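Local coordinates for protein rRNA adenine N-6-methyltransferase (Saccharopolyspora erythraea, PDB 6NVM) that dimethylates a single adenine of 23S rRNA at N6 with S-adenosyl-L-methionine, lowering the affinity of ribosomes for macrolide, lincosamide and streptogramin B antibiotics, at residues L83-L88 with R93-Y98; E235-L240 with E283-L288. All coordinates share one frame; numbering follows the deposited sequence. Where two conformers were deposited one is given.

Contact 1 (L83-L88 with R93-Y98); sequences LLTREL and RQVTSY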
ATOM      1  N   LEU A  83     -16.183 -13.823   6.910  1.00 30.44           N
ATOM      2  CA  LEU A  83     -15.660 -14.034   8.257  1.00 31.75           C
ATOM      3  C   LEU A  83     -14.759 -12.877   8.670  1.00 31.24           C
ATOM      4  O   LEU A  83     -14.873 -12.351   9.784  1.00 30.62           O
ATOM      5  CB  LEU A  83     -14.908 -15.361   8.344  1.00 34.22           C
ATOM      6  CG  LEU A  83     -14.203 -15.629   9.679  1.00 38.77           C
ATOM      7  CD1 LEU A  83     -15.160 -15.552  10.874  1.00 40.21           C
ATOM      8  CD2 LEU A  83     -13.505 -16.979   9.645  1.00 43.49           C
ATOM      9  N   LEU A  84     -13.863 -12.452   7.778  1.00 28.82           N
ATOM     10  CA  LEU A  84     -13.060 -11.271   8.067  1.00 27.16           C
ATOM     11  C   LEU A  84     -13.951 -10.068   8.350  1.00 25.18           C
ATOM     12  O   LEU A  84     -13.667  -9.273   9.253  1.00 26.84           O
ATOM     13  CB  LEU A  84     -12.112 -10.982   6.903  1.00 26.65           C
ATOM     14  CG  LEU A  84     -11.329  -9.668   6.970  1.00 29.89           C
ATOM     15  CD1 LEU A  84     -10.514  -9.591   8.245  1.00 30.48           C
ATOM     16  CD2 LEU A  84     -10.439  -9.519   5.737  1.00 31.49           C
ATOM     17  N   THR A  85     -15.032  -9.915   7.582  1.00 24.18           N
ATOM     18  CA  THR A  85     -15.929  -8.782   7.791  1.00 26.61           C
ATOM     19  C   THR A  85     -16.449  -8.749   9.225  1.00 24.47           C
ATOM     20  O   THR A  85     -16.553  -7.677   9.833  1.00 25.02           O
ATOM     21  CB  THR A  85     -17.098  -8.854   6.806  1.00 27.80           C
ATOM     22  OG1 THR A  85     -16.615  -9.211   5.504  1.00 30.02           O
ATOM     23  CG2 THR A  85     -17.815  -7.516   6.738  1.00 27.01           C
ATOM     24  N   ARG A  86     -16.787  -9.914   9.775  1.00 24.47           N
ATOM     25  CA  ARG A  86     -17.261  -9.983  11.159  1.00 26.01           C
ATOM     26  C   ARG A  86     -16.194  -9.500  12.132  1.00 26.55           C
ATOM     27  O   ARG A  86     -16.487  -8.766  13.087  1.00 28.33           O
ATOM     28  CB  ARG A  86     -17.658 -11.417  11.504  1.00 29.50           C
ATOM     29  CG  ARG A  86     -18.774 -12.012  10.650  1.00 29.30           C
ATOM     30  CD  ARG A  86     -18.904 -13.516  10.902  1.00 30.17           C
ATOM     31  NE  ARG A  86     -19.698 -14.194   9.875  1.00 29.81           N
ATOM     32  CZ  ARG A  86     -20.980 -14.520   9.988  1.00 31.53           C
ATOM     33  NH1 ARG A  86     -21.659 -14.253  11.099  1.00 34.72           N
ATOM     34  NH2 ARG A  86     -21.589 -15.138   8.983  1.00 29.22           N
ATOM     35  N   GLU A  87     -14.944  -9.904  11.909  1.00 27.82           N
ATOM     36  CA  GLU A  87     -13.882  -9.529  12.833  1.00 27.23           C
ATOM     37  C   GLU A  87     -13.523  -8.054  12.713  1.00 28.30           C
ATOM     38  O   GLU A  87     -13.166  -7.424  13.717  1.00 30.37           O
ATOM     39  CB  GLU A  87     -12.676 -10.436  12.608  1.00 31.22           C
ATOM     40  CG  GLU A  87     -13.070 -11.892  12.858  1.00 35.95           C
ATOM     41  CD  GLU A  87     -11.903 -12.833  13.028  1.00 40.11           C
ATOM     42  OE1 GLU A  87     -10.777 -12.356  13.296  1.00 39.71           O
ATOM     43  OE2 GLU A  87     -12.128 -14.060  12.896  1.00 39.98           O
ATOM     44  N   LEU A  88     -13.642  -7.477  11.515  1.00 25.97           N
ATOM     45  CA  LEU A  88     -13.485  -6.037  11.372  1.00 24.96           C
ATOM     46  C   LEU A  88     -14.600  -5.286  12.088  1.00 25.19           C
ATOM     47  O   LEU A  88     -14.349  -4.268  12.746  1.00 24.13           O
ATOM     48  CB  LEU A  88     -13.473  -5.651   9.896  1.00 25.30           C
ATOM     49  CG  LEU A  88     -12.416  -6.306   9.018  1.00 25.12           C
ATOM     50  CD1 LEU A  88     -12.673  -5.955   7.559  1.00 26.35           C
ATOM     51  CD2 LEU A  88     -11.030  -5.875   9.453  1.00 27.76           C
ATOM     52  N   ARG A  93     -15.931   1.186  13.905  1.00 29.50           N
ATOM     53  CA  ARG A  93     -17.243   1.813  14.038  1.00 29.19           C
ATOM     54  C   ARG A  93     -18.271   1.106  13.166  1.00 31.09           C
ATOM     55  O   ARG A  93     -19.410   0.874  13.592  1.00 29.35           O
ATOM     56  CB  ARG A  93     -17.159   3.291  13.658  1.00 28.27           C
ATOM     57  CG  ARG A  93     -18.396   4.099  14.045  1.00 32.87           C
ATOM     58  CD  ARG A  93     -18.276   5.545  13.588  1.00 36.79           C
ATOM     59  NE  ARG A  93     -18.527   5.695  12.157  1.00 38.50           N
ATOM     60  CZ  ARG A  93     -18.089   6.709  11.417  1.00 38.08           C
ATOM     61  NH1 ARG A  93     -17.357   7.671  11.959  1.00 39.43           N
ATOM     62  NH2 ARG A  93     -18.384   6.762  10.127  1.00 36.21           N
ATOM     63  N   GLN A  94     -17.886   0.774  11.939  1.00 28.84           N
ATOM     64  CA  GLN A  94     -18.764   0.153  10.958  1.00 30.86           C
ATOM     65  C   GLN A  94     -17.900  -0.336   9.808  1.00 25.54           C
ATOM     66  O   GLN A  94     -16.761   0.112   9.626  1.00 26.20           O
ATOM     67  CB  GLN A  94     -19.830   1.131  10.456  1.00 35.75           C
ATOM     68  CG  GLN A  94     -19.251   2.369   9.803  1.00 39.34           C
ATOM     69  CD  GLN A  94     -20.303   3.407   9.489  1.00 46.28           C
ATOM     70  OE1 GLN A  94     -20.336   4.478  10.096  1.00 48.93           O
ATOM     71  NE2 GLN A  94     -21.173   3.097   8.536  1.00 48.99           N
ATOM     72  N   VAL A  95     -18.449  -1.271   9.042  1.00 25.98           N
ATOM     73  CA  VAL A  95     -17.783  -1.810   7.865  1.00 26.47           C
ATOM     74  C   VAL A  95     -18.721  -1.661   6.680  1.00 28.14           C
ATOM     75  O   VAL A  95     -19.895  -2.048   6.754  1.00 28.00           O
ATOM     76  CB  VAL A  95     -17.382  -3.287   8.044  1.00 26.91           C
ATOM     77  CG1 VAL A  95     -16.650  -3.792   6.799  1.00 28.29           C
ATOM     78  CG2 VAL A  95     -16.533  -3.467   9.291  1.00 29.64           C
ATOM     79  N   THR A  96     -18.205  -1.097   5.598  1.00 26.42           N
ATOM     80  CA  THR A  96     -18.903  -1.050   4.320  1.00 27.26           C
ATOM     81  C   THR A  96     -18.154  -1.995   3.394  1.00 27.06           C
ATOM     82  O   THR A  96     -17.005  -1.727   3.024  1.00 25.34           O
ATOM     83  CB  THR A  96     -18.952   0.372   3.770  1.00 29.00           C
ATOM     84  OG1 THR A  96     -19.523   1.237   4.754  1.00 30.28           O
ATOM     85  CG2 THR A  96     -19.791   0.427   2.507  1.00 28.40           C
ATOM     86  N   SER A  97     -18.821  -3.074   2.996  0.51 26.71           N
ATOM     87  CA  SER A  97     -18.205  -4.188   2.288  0.51 27.61           C
ATOM     88  C   SER A  97     -18.737  -4.231   0.860  0.51 27.85           C
ATOM     89  O   SER A  97     -19.949  -4.344   0.650  0.51 28.24           O
ATOM     90  CB  SER A  97     -18.506  -5.499   3.018  0.51 29.22           C
ATOM     91  OG  SER A  97     -17.884  -6.595   2.391  0.51 30.96           O
ATOM     92  N   TYR A  98     -17.832  -4.158  -0.115  1.00 25.78           N
ATOM     93  CA  TYR A  98     -18.202  -4.100  -1.519  1.00 26.70           C
ATOM     94  C   TYR A  98     -18.175  -5.484  -2.154  1.00 29.30           C
ATOM     95  O   TYR A  98     -17.163  -6.189  -2.092  1.00 32.09           O
ATOM     96  CB  TYR A  98     -17.263  -3.155  -2.273  1.00 26.74           C
ATOM     97  CG  TYR A  98     -17.569  -1.713  -1.965  1.00 25.95           C
ATOM     98  CD1 TYR A  98     -17.150  -1.135  -0.770  1.00 28.14           C
ATOM     99  CD2 TYR A  98     -18.309  -0.938  -2.846  1.00 30.34           C
ATOM    100  CE1 TYR A  98     -17.451   0.176  -0.473  1.00 29.16           C
ATOM    101  CE2 TYR A  98     -18.615   0.380  -2.554  1.00 31.02           C
ATOM    102  CZ  TYR A  98     -18.180   0.929  -1.369  1.00 30.07           C
ATOM    103  OH  TYR A  98     -18.472   2.236  -1.065  1.00 32.83           O
TER
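V95 meets the helix with both of its methyl groups, each against a different residue. CG1 of V95 touches CG2 of T85 at 3.9 Å, the two side chains meeting at a slant, while V95 CG2 lies 3.8 Å from CB of L88. With CG1 anti to the backbone N (chi1 -178°), the valine fork opens toward the helix, and its two branches reach residues almost one helical turn apart. L88 uses the root of its side chain here, and that side chain also packs on L68 and E76. In T85 the first torsion of -43° turns the methyl toward V95 and sets OG1 beside the backbone N, where it is hydrogen-bonded to OE1 of E76 on the neighbouring strand 73-77. S97, modelled in two conformers, joins the same oxygen through OG in the one given. Helix 83-88 runs nearly antiparallel to strand 94-98, at 154° between their directions, as the returning helix of a Rossmann-like beta-alpha-beta unit. Across this interface the direct contacts are van der Waals ones between methyl and methylene groups; the buried hydroxyl of T85 is satisfied by the E76 carboxylate, which in this conformer of S97 also links helix to strand.

Contact 2 (E235-L240 with E283-L288); sequences ESMVEL and EQWLRL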
ATOM      1  N   GLU A 235       9.975  14.527  -5.853  0.69 36.07           N
ATOM      2  CA  GLU A 235       9.360  13.664  -6.856  0.69 38.33           C
ATOM      3  C   GLU A 235      10.067  13.792  -8.199  0.69 39.77           C
ATOM      4  O   GLU A 235      10.259  12.795  -8.907  0.69 40.50           O
ATOM      5  CB  GLU A 235       7.873  14.004  -6.984  0.69 38.45           C
ATOM      6  CG  GLU A 235       7.069  13.651  -5.730  0.69 36.72           C
ATOM      7  CD  GLU A 235       5.722  14.358  -5.648  0.69 39.37           C
ATOM      8  OE1 GLU A 235       5.509  15.354  -6.378  0.69 42.10           O
ATOM      9  OE2 GLU A 235       4.874  13.921  -4.839  0.69 40.22           O
ATOM     10  N   SER A 236      10.479  15.007  -8.560  0.69 39.55           N
ATOM     11  CA  SER A 236      11.202  15.202  -9.811  0.69 41.09           C
ATOM     12  C   SER A 236      12.552  14.492  -9.787  0.69 39.75           C
ATOM     13  O   SER A 236      12.982  13.930 -10.801  0.69 39.61           O
ATOM     14  CB  SER A 236      11.382  16.695 -10.080  0.69 44.37           C
ATOM     15  OG  SER A 236      12.114  16.912 -11.269  0.69 48.31           O
ATOM     16  N   MET A 237      13.236  14.509  -8.641  0.69 38.34           N
ATOM     17  CA  MET A 237      14.519  13.820  -8.529  0.69 38.10           C
ATOM     18  C   MET A 237      14.350  12.312  -8.680  0.69 38.24           C
ATOM     19  O   MET A 237      15.145  11.659  -9.366  0.69 37.93           O
ATOM     20  CB  MET A 237      15.175  14.147  -7.187  0.69 36.12           C
ATOM     21  CG  MET A 237      16.476  13.382  -6.903  0.69 36.75           C
ATOM     22  SD  MET A 237      16.865  13.266  -5.148  0.69 35.07           S
ATOM     23  CE  MET A 237      15.570  12.155  -4.577  0.69 35.10           C
ATOM     24  N   VAL A 238      13.339  11.740  -8.025  1.00 37.27           N
ATOM     25  CA  VAL A 238      13.115  10.300  -8.109  1.00 38.10           C
ATOM     26  C   VAL A 238      12.771   9.906  -9.538  1.00 42.44           C
ATOM     27  O   VAL A 238      13.324   8.941 -10.081  1.00 46.25           O
ATOM     28  CB  VAL A 238      12.018   9.873  -7.118  1.00 36.47           C
ATOM     29  CG1 VAL A 238      11.677   8.401  -7.296  1.00 39.36           C
ATOM     30  CG2 VAL A 238      12.477  10.137  -5.686  1.00 35.23           C
ATOM     31  N   GLU A 239      11.856  10.649 -10.165  1.00 41.84           N
ATOM     32  CA  GLU A 239      11.528  10.408 -11.567  1.00 47.25           C
ATOM     33  C   GLU A 239      12.784  10.416 -12.428  1.00 47.58           C
ATOM     34  O   GLU A 239      13.018   9.497 -13.218  1.00 50.07           O
ATOM     35  CB  GLU A 239      10.543  11.467 -12.066  1.00 55.80           C
ATOM     36  CG  GLU A 239       9.145  11.357 -11.483  1.00 65.37           C
ATOM     37  CD  GLU A 239       8.330  10.239 -12.110  1.00 73.48           C
ATOM     38  OE1 GLU A 239       8.910   9.394 -12.827  1.00 76.36           O
ATOM     39  OE2 GLU A 239       7.100  10.210 -11.888  1.00 75.69           O
ATOM     40  N   LEU A 240      13.606  11.455 -12.276  1.00 43.35           N
ATOM     41  CA  LEU A 240      14.805  11.596 -13.094  1.00 42.43           C
ATOM     42  C   LEU A 240      15.706  10.372 -12.986  1.00 41.04           C
ATOM     43  O   LEU A 240      16.236   9.890 -13.993  1.00 40.52           O
ATOM     44  CB  LEU A 240      15.563  12.857 -12.674  1.00 44.80           C
ATOM     45  CG  LEU A 240      16.954  13.062 -13.269  1.00 50.50           C
ATOM     46  CD1 LEU A 240      16.887  13.130 -14.787  1.00 55.25           C
ATOM     47  CD2 LEU A 240      17.574  14.326 -12.690  1.00 51.02           C
ATOM     48  N   GLU A 283      15.273   5.626   2.843  1.00 31.85           N
ATOM     49  CA  GLU A 283      15.998   6.538   3.717  1.00 35.75           C
ATOM     50  C   GLU A 283      17.189   7.158   2.996  1.00 33.02           C
ATOM     51  O   GLU A 283      17.573   8.290   3.296  1.00 31.81           O
ATOM     52  CB  GLU A 283      16.445   5.818   4.992  1.00 38.96           C
ATOM     53  CG  GLU A 283      17.271   4.562   4.762  1.00 44.89           C
ATOM     54  CD  GLU A 283      16.422   3.304   4.680  1.00 49.91           C
ATOM     55  OE1 GLU A 283      15.198   3.407   4.413  1.00 45.07           O
ATOM     56  OE2 GLU A 283      16.988   2.206   4.889  1.00 55.33           O
ATOM     57  N   GLN A 284      17.769   6.436   2.037  1.00 31.75           N
ATOM     58  CA  GLN A 284      18.860   6.992   1.239  1.00 27.38           C
ATOM     59  C   GLN A 284      18.347   8.033   0.249  1.00 27.33           C
ATOM     60  O   GLN A 284      18.988   9.068   0.045  1.00 28.75           O
ATOM     61  CB  GLN A 284      19.599   5.864   0.524  1.00 29.91           C
ATOM     62  CG  GLN A 284      20.351   4.967   1.497  1.00 32.40           C
ATOM     63  CD  GLN A 284      20.981   3.766   0.837  1.00 35.93           C
ATOM     64  OE1 GLN A 284      20.306   2.987   0.172  1.00 36.94           O
ATOM     65  NE2 GLN A 284      22.288   3.609   1.019  1.00 40.70           N
ATOM     66  N   TRP A 285      17.187   7.787  -0.367  1.00 26.62           N
ATOM     67  CA  TRP A 285      16.605   8.778  -1.266  1.00 26.96           C
ATOM     68  C   TRP A 285      16.336  10.093  -0.542  1.00 28.80           C
ATOM     69  O   TRP A 285      16.569  11.175  -1.095  1.00 31.62           O
ATOM     70  CB  TRP A 285      15.310   8.242  -1.874  1.00 29.74           C
ATOM     71  CG  TRP A 285      15.491   7.197  -2.936  1.00 27.79           C
ATOM     72  CD1 TRP A 285      15.138   5.882  -2.858  1.00 29.16           C
ATOM     73  CD2 TRP A 285      16.041   7.386  -4.246  1.00 29.22           C
ATOM     74  NE1 TRP A 285      15.438   5.239  -4.032  1.00 33.69           N
ATOM     75  CE2 TRP A 285      15.997   6.140  -4.901  1.00 34.99           C
ATOM     76  CE3 TRP A 285      16.576   8.484  -4.924  1.00 32.85           C
ATOM     77  CZ2 TRP A 285      16.469   5.960  -6.200  1.00 38.06           C
ATOM     78  CZ3 TRP A 285      17.041   8.304  -6.218  1.00 38.77           C
ATOM     79  CH2 TRP A 285      16.985   7.051  -6.839  1.00 40.23           C
ATOM     80  N   LEU A 286      15.831  10.020   0.693  1.00 31.15           N
ATOM     81  CA  LEU A 286      15.571  11.235   1.463  1.00 33.32           C
ATOM     82  C   LEU A 286      16.862  11.992   1.754  1.00 30.46           C
ATOM     83  O   LEU A 286      16.922  13.220   1.620  1.00 30.02           O
ATOM     84  CB  LEU A 286      14.867  10.886   2.772  1.00 33.90           C
ATOM     85  CG  LEU A 286      13.449  10.334   2.679  1.00 37.66           C
ATOM     86  CD1 LEU A 286      12.986   9.868   4.065  1.00 36.52           C
ATOM     87  CD2 LEU A 286      12.531  11.395   2.124  1.00 37.44           C
ATOM     88  N   ARG A 287      17.903  11.278   2.177  1.00 30.29           N
ATOM     89  CA  ARG A 287      19.184  11.926   2.441  1.00 31.63           C
ATOM     90  C   ARG A 287      19.777  12.510   1.164  1.00 32.44           C
ATOM     91  O   ARG A 287      20.328  13.616   1.175  1.00 30.91           O
ATOM     92  CB  ARG A 287      20.156  10.928   3.070  1.00 32.16           C
ATOM     93  CG  ARG A 287      19.890  10.648   4.550  1.00 36.18           C
ATOM     94  CD  ARG A 287      21.177  10.246   5.275  1.00 42.95           C
ATOM     95  NE  ARG A 287      21.778   9.050   4.690  1.00 46.95           N
ATOM     96  CZ  ARG A 287      21.410   7.808   4.982  1.00 49.61           C
ATOM     97  NH1 ARG A 287      20.440   7.584   5.861  1.00 50.48           N
ATOM     98  NH2 ARG A 287      22.013   6.784   4.395  1.00 50.75           N
ATOM     99  N   LEU A 288      19.677  11.775   0.057  1.00 29.32           N
ATOM    100  CA  LEU A 288      20.157  12.282  -1.224  1.00 29.59           C
ATOM    101  C   LEU A 288      19.484  13.605  -1.565  1.00 31.81           C
ATOM    102  O   LEU A 288      20.147  14.572  -1.961  1.00 30.62           O
ATOM    103  CB  LEU A 288      19.901  11.241  -2.317  1.00 31.87           C
ATOM    104  CG  LEU A 288      20.496  11.475  -3.707  1.00 39.86           C
ATOM    105  CD1 LEU A 288      22.014  11.320  -3.670  1.00 41.63           C
ATOM    106  CD2 LEU A 288      19.876  10.507  -4.716  1.00 44.42           C
TER
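Two helices of the all-helical C-terminal part, 228-243 and 282-292, pack through M237 and V238 on one side and W285 and L288 on the other. The methyl CE of M237 reaches W285: it lies 3.8 Å from CE3 of W285, on the benzo part of the indole, and equally 3.8 Å from the backbone O of W285. Its sulfur serves a second neighbour, with SD of M237 4.1 Å from CD2 of L288. These contacts hold for the conformer given, the methionine being modelled in two. In it the chain leaves the helix with CG anti to the backbone N and then bends at its last torsion (chi3 69°), turning CE toward the tryptophan while SD stays beside the leucine. Methionine and tryptophan cross at a slant, as do methionine and leucine.

In Erm methyltransferases a helical C-terminal domain follows the Rossmann-like catalytic domain, and this contact lies within that smaller domain. The segment axes cross at 116° and approach to 10.9 Å, a spacing spanned mainly by M237 and W285. V238 completes the patch more loosely, its CG2 4.5 Å from CE3 of W285. The indole itself is set by CG standing anti to the carbonyl carbon (chi1 -74°), and its NE1 makes a weak hydrogen bond to the O of V280, just ahead of the helix in the chain.

Further helices close round the group: V186 of helix 183-188 touches both V238 and W285, and L253 of helix 249-254 packs on M237 and L288. Nearby, E239 forms a salt bridge with R183, and R287 donates to the backbone O atoms of H268 and A269.

In the fold
After strand 52-53 and helix 56-65 the chain runs through strand 73-77 and helix 83-89, then turns back after four linking residues into strand 94-98; contact 1 closes this short loop and completes one beta-alpha-beta unit near one edge of the seven-stranded sheet. The remaining strands follow before the chain enters its helical C-terminal part. There contact 2 closes a longer loop of 42 residues, which contains helices 249-254 and 259-269, and joins helix 228-243 to the last helix, 282-292. The loops lie in series, neither nested nor crossed. The centres of contact 1 and contact 2 are about 38 Å apart, on opposite sides of the chain's centre. The nearest atoms of contacts 1 and 2 are about 26 Å apart.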